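Long-range contact in cupin 2, conserved barrel domain protein (Shewanella frigidimarina, PDB 2PFW), which is of unknown function but has the conserved barrel fold of the cupin family and is grouped with KdgF-like cupins: residues V49-V60 with G79-H90. Residues are numbered along the deposited sequence; the frame is centred on the assembly and turned at random.
Sequences VHAHRHSQVSYV and GDSFFVPPHVDH. With EDO (1,2-ethanediol), chain C.
The two cupin sequence motifs meet here, at the positions that hold a metal in many cupins: His-52 and Gln-56 of the first and His-90 of the second surround a water that the ring of His-50, another motif position, does not reach. No metal is modelled, and the water bridges His-52 NE2, Gln-56 OE1 (2.8 Å) and His-90 NE2. The extended Gln-56 chain, CG anti to the backbone N (chi1 177°), carries its amide there. His-90 turns its ring edge to the His-52 face (offset edge-to-face, centroids 5.0 Å apart). A nearly straight bond in the ring plane, His-90 ND1 to Val-88 O at 3.1 Å, fixes the ring's rotation and leaves NE2 for the water.

Backbone hydrogen bonds join the antiparallel strands 55-60 and 81-84, with Val-84 N to Gln-56 O at 3.0 Å and Ser-58 N to Phe-82 O at 2.8 Å. Small Ser-58 fits because its CB lies over the face of the Phe-82 ring, 3.5 Å from the centroid. Gln-56 NE2 also makes a weak bond to an ethanediol at the ring's edge. His-87 N to His-52 O at 2.8 Å ties down the type II turn 85-88. Pro-86 (phi -55°) fits its second position; the third, where glycine is commonest, needs the positive phi (73°) of His-87, whose ring face packs under Arg-53 CA.

Strand 98-105 flanks 55-60 through Thr-103 and Ile-101. Strands 65-69 and 72-76 cover Phe-82 through Val-67 and Leu-76. Ser-81 and Phe-82 pair with a strand of the second subunit, extending the sheet across the dimer.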
# COMPACT_ATOMS: atom_id res chain seq x y z
N VAL A 49 -12.24 -13.00 -12.35
CA VAL A 49 -11.53 -12.14 -13.30
C VAL A 49 -12.34 -10.87 -13.58
O VAL A 49 -13.55 -10.99 -13.75
CB VAL A 49 -11.19 -12.88 -14.60
CG1 VAL A 49 -10.39 -12.00 -15.55
CG2 VAL A 49 -10.39 -14.16 -14.30
N HIS A 50 -11.71 -9.71 -13.62
CA HIS A 50 -12.19 -8.42 -13.15
C HIS A 50 -11.54 -7.24 -13.85
O HIS A 50 -10.42 -7.31 -14.36
CB HIS A 50 -11.89 -8.37 -11.65
CG HIS A 50 -12.77 -7.51 -10.83
ND1 HIS A 50 -14.03 -7.91 -10.42
CD2 HIS A 50 -12.61 -6.27 -10.29
CE1 HIS A 50 -14.60 -6.96 -9.70
NE2 HIS A 50 -13.76 -5.95 -9.61
N ALA A 51 -12.25 -6.11 -13.91
CA ALA A 51 -11.69 -4.87 -14.43
C ALA A 51 -12.41 -3.68 -13.78
O ALA A 51 -13.54 -3.80 -13.31
CB ALA A 51 -11.78 -4.77 -15.94
N HIS A 52 -11.73 -2.54 -13.75
CA HIS A 52 -12.34 -1.33 -13.19
C HIS A 52 -11.57 -0.09 -13.62
O HIS A 52 -10.43 -0.17 -14.09
CB HIS A 52 -12.45 -1.45 -11.67
CG HIS A 52 -11.23 -1.98 -10.98
ND1 HIS A 52 -10.00 -1.38 -11.10
CD2 HIS A 52 -11.04 -3.04 -10.17
CE1 HIS A 52 -9.10 -2.05 -10.39
NE2 HIS A 52 -9.71 -3.07 -9.82
N ARG A 53 -12.18 1.08 -13.49
CA ARG A 53 -11.52 2.31 -13.93
C ARG A 53 -10.32 2.64 -13.03
O ARG A 53 -9.28 3.10 -13.50
CB ARG A 53 -12.50 3.49 -13.92
CG ARG A 53 -13.12 3.81 -12.57
CD ARG A 53 -14.16 4.91 -12.73
NE ARG A 53 -14.70 5.41 -11.48
CZ ARG A 53 -15.71 4.91 -10.79
NH1 ARG A 53 -16.37 3.84 -11.22
NH2 ARG A 53 -16.08 5.48 -9.65
N HIS A 54 -10.48 2.39 -11.74
CA HIS A 54 -9.50 2.77 -10.73
C HIS A 54 -8.10 2.27 -11.06
O HIS A 54 -7.92 1.13 -11.49
CB HIS A 54 -9.92 2.22 -9.37
CG HIS A 54 -11.32 2.56 -8.96
ND1 HIS A 54 -12.43 1.90 -9.45
CD2 HIS A 54 -11.79 3.48 -8.09
CE1 HIS A 54 -13.52 2.40 -8.91
NE2 HIS A 54 -13.16 3.37 -8.08
N SER A 55 -7.08 3.12 -10.89
CA SER A 55 -5.71 2.60 -10.92
C SER A 55 -5.51 1.72 -9.69
O SER A 55 -6.18 1.90 -8.68
CB SER A 55 -4.69 3.73 -10.99
OG SER A 55 -4.49 4.16 -12.32
N GLN A 56 -4.61 0.75 -9.78
CA GLN A 56 -4.44 -0.18 -8.66
C GLN A 56 -2.97 -0.57 -8.54
O GLN A 56 -2.34 -0.97 -9.52
CB GLN A 56 -5.31 -1.42 -8.81
CG GLN A 56 -5.13 -2.45 -7.71
CD GLN A 56 -5.89 -3.74 -7.96
OE1 GLN A 56 -6.99 -3.77 -8.52
NE2 GLN A 56 -5.30 -4.86 -7.54
N VAL A 57 -2.43 -0.46 -7.32
CA VAL A 57 -1.11 -1.04 -7.03
C VAL A 57 -1.28 -2.01 -5.87
O VAL A 57 -2.01 -1.72 -4.92
CB VAL A 57 -0.06 0.03 -6.73
CG1 VAL A 57 1.34 -0.56 -6.64
CG2 VAL A 57 -0.06 1.10 -7.82
N SER A 58 -0.65 -3.18 -5.97
CA SER A 58 -0.86 -4.24 -4.99
C SER A 58 0.49 -4.75 -4.50
O SER A 58 1.45 -4.87 -5.26
CB SER A 58 -1.69 -5.38 -5.58
OG SER A 58 -3.07 -5.25 -5.35
N TYR A 59 0.55 -5.04 -3.20
CA TYR A 59 1.75 -5.54 -2.55
C TYR A 59 1.46 -6.88 -1.87
O TYR A 59 0.43 -7.02 -1.22
CB TYR A 59 2.28 -4.55 -1.50
CG TYR A 59 3.53 -5.05 -0.81
CD1 TYR A 59 4.76 -5.00 -1.44
CD2 TYR A 59 3.47 -5.57 0.48
CE1 TYR A 59 5.91 -5.46 -0.81
CE2 TYR A 59 4.61 -6.03 1.11
CZ TYR A 59 5.82 -5.97 0.46
OH TYR A 59 6.95 -6.44 1.10
N VAL A 60 2.36 -7.85 -2.04
CA VAL A 60 2.13 -9.13 -1.37
C VAL A 60 2.74 -9.10 0.03
O VAL A 60 3.95 -9.03 0.17
CB VAL A 60 2.69 -10.34 -2.15
CG1 VAL A 60 2.21 -11.63 -1.50
CG2 VAL A 60 2.27 -10.31 -3.61
N GLY A 79 6.71 -9.60 -0.59
CA GLY A 79 7.62 -8.56 -1.01
C GLY A 79 7.46 -8.19 -2.47
O GLY A 79 8.10 -7.26 -2.98
N ASP A 80 6.61 -8.90 -3.21
CA ASP A 80 6.45 -8.63 -4.63
C ASP A 80 5.25 -7.70 -4.83
O ASP A 80 4.41 -7.57 -3.93
CB ASP A 80 6.25 -9.89 -5.45
CG ASP A 80 7.43 -10.82 -5.59
OD1 ASP A 80 8.60 -10.40 -5.56
OD2 ASP A 80 7.17 -12.03 -5.77
N SER A 81 5.14 -7.08 -6.00
CA SER A 81 3.95 -6.26 -6.23
C SER A 81 3.49 -6.31 -7.69
O SER A 81 4.24 -6.71 -8.59
CB SER A 81 4.24 -4.81 -5.82
OG SER A 81 5.40 -4.35 -6.49
N PHE A 82 2.25 -5.89 -7.94
CA PHE A 82 1.82 -5.67 -9.32
C PHE A 82 1.03 -4.36 -9.44
O PHE A 82 0.53 -3.84 -8.45
CB PHE A 82 0.96 -6.82 -9.84
CG PHE A 82 -0.23 -7.22 -9.02
CD1 PHE A 82 -0.09 -8.07 -7.93
CD2 PHE A 82 -1.50 -6.76 -9.32
CE1 PHE A 82 -1.18 -8.45 -7.19
CE2 PHE A 82 -2.60 -7.13 -8.57
CZ PHE A 82 -2.45 -7.98 -7.49
N PHE A 83 0.96 -3.89 -10.67
CA PHE A 83 0.28 -2.67 -11.08
C PHE A 83 -0.72 -2.97 -12.20
O PHE A 83 -0.33 -3.56 -13.20
CB PHE A 83 1.32 -1.65 -11.52
CG PHE A 83 0.78 -0.50 -12.36
CD1 PHE A 83 -0.26 0.28 -11.91
CD2 PHE A 83 1.36 -0.23 -13.59
CE1 PHE A 83 -0.73 1.33 -12.69
CE2 PHE A 83 0.89 0.81 -14.38
CZ PHE A 83 -0.16 1.58 -13.92
N VAL A 84 -1.96 -2.56 -11.99
CA VAL A 84 -3.03 -2.68 -12.96
C VAL A 84 -3.48 -1.32 -13.49
O VAL A 84 -4.12 -0.55 -12.77
CB VAL A 84 -4.24 -3.39 -12.31
CG1 VAL A 84 -5.29 -3.73 -13.35
CG2 VAL A 84 -3.75 -4.65 -11.60
N PRO A 85 -3.16 -1.02 -14.74
CA PRO A 85 -3.63 0.25 -15.31
C PRO A 85 -5.15 0.29 -15.34
O PRO A 85 -5.83 -0.74 -15.23
CB PRO A 85 -3.03 0.25 -16.72
CG PRO A 85 -1.89 -0.73 -16.64
CD PRO A 85 -2.37 -1.80 -15.70
N PRO A 86 -5.74 1.48 -15.45
CA PRO A 86 -7.20 1.57 -15.54
C PRO A 86 -7.73 0.69 -16.69
O PRO A 86 -7.18 0.76 -17.78
CB PRO A 86 -7.44 3.05 -15.83
CG PRO A 86 -6.25 3.73 -15.21
CD PRO A 86 -5.09 2.80 -15.48
N HIS A 87 -8.75 -0.07 -16.37
CA HIS A 87 -9.59 -0.87 -17.23
C HIS A 87 -8.86 -2.11 -17.73
O HIS A 87 -9.40 -2.83 -18.58
CB HIS A 87 -10.09 -0.05 -18.43
CG HIS A 87 -10.94 1.12 -18.03
ND1 HIS A 87 -10.55 2.42 -18.27
CD2 HIS A 87 -12.14 1.19 -17.42
CE1 HIS A 87 -11.49 3.24 -17.82
NE2 HIS A 87 -12.47 2.52 -17.30
N VAL A 88 -7.66 -2.38 -17.22
CA VAL A 88 -6.90 -3.54 -17.69
C VAL A 88 -7.42 -4.82 -17.04
O VAL A 88 -7.69 -4.88 -15.84
CB VAL A 88 -5.40 -3.40 -17.41
CG1 VAL A 88 -4.66 -4.70 -17.73
CG2 VAL A 88 -4.80 -2.25 -18.21
N ASP A 89 -7.59 -5.88 -17.84
CA ASP A 89 -8.06 -7.15 -17.31
C ASP A 89 -7.04 -7.73 -16.33
O ASP A 89 -5.84 -7.65 -16.60
CB ASP A 89 -8.29 -8.16 -18.44
CG ASP A 89 -9.63 -8.00 -19.13
OD1 ASP A 89 -10.54 -7.38 -18.54
OD2 ASP A 89 -9.76 -8.50 -20.27
N HIS A 90 -7.50 -8.29 -15.22
CA HIS A 90 -6.58 -8.86 -14.25
C HIS A 90 -7.25 -9.93 -13.40
O HIS A 90 -8.47 -9.93 -13.24
CB HIS A 90 -5.99 -7.78 -13.34
CG HIS A 90 -6.98 -7.06 -12.48
ND1 HIS A 90 -7.71 -5.99 -12.96
CD2 HIS A 90 -7.38 -7.22 -11.20
CE1 HIS A 90 -8.52 -5.54 -12.01
NE2 HIS A 90 -8.34 -6.27 -10.93
C1 EDO C . -6.87 -7.61 -5.71
O1 EDO C . -5.53 -7.47 -6.20
C2 EDO C . -6.91 -8.76 -4.72
O2 EDO C . -7.97 -8.54 -3.78
O HOH W 1 -8.88 -2.86 -13.92
O HOH W 2 -9.15 -5.48 -8.28
O HOH W 3 -7.17 -1.06 -13.06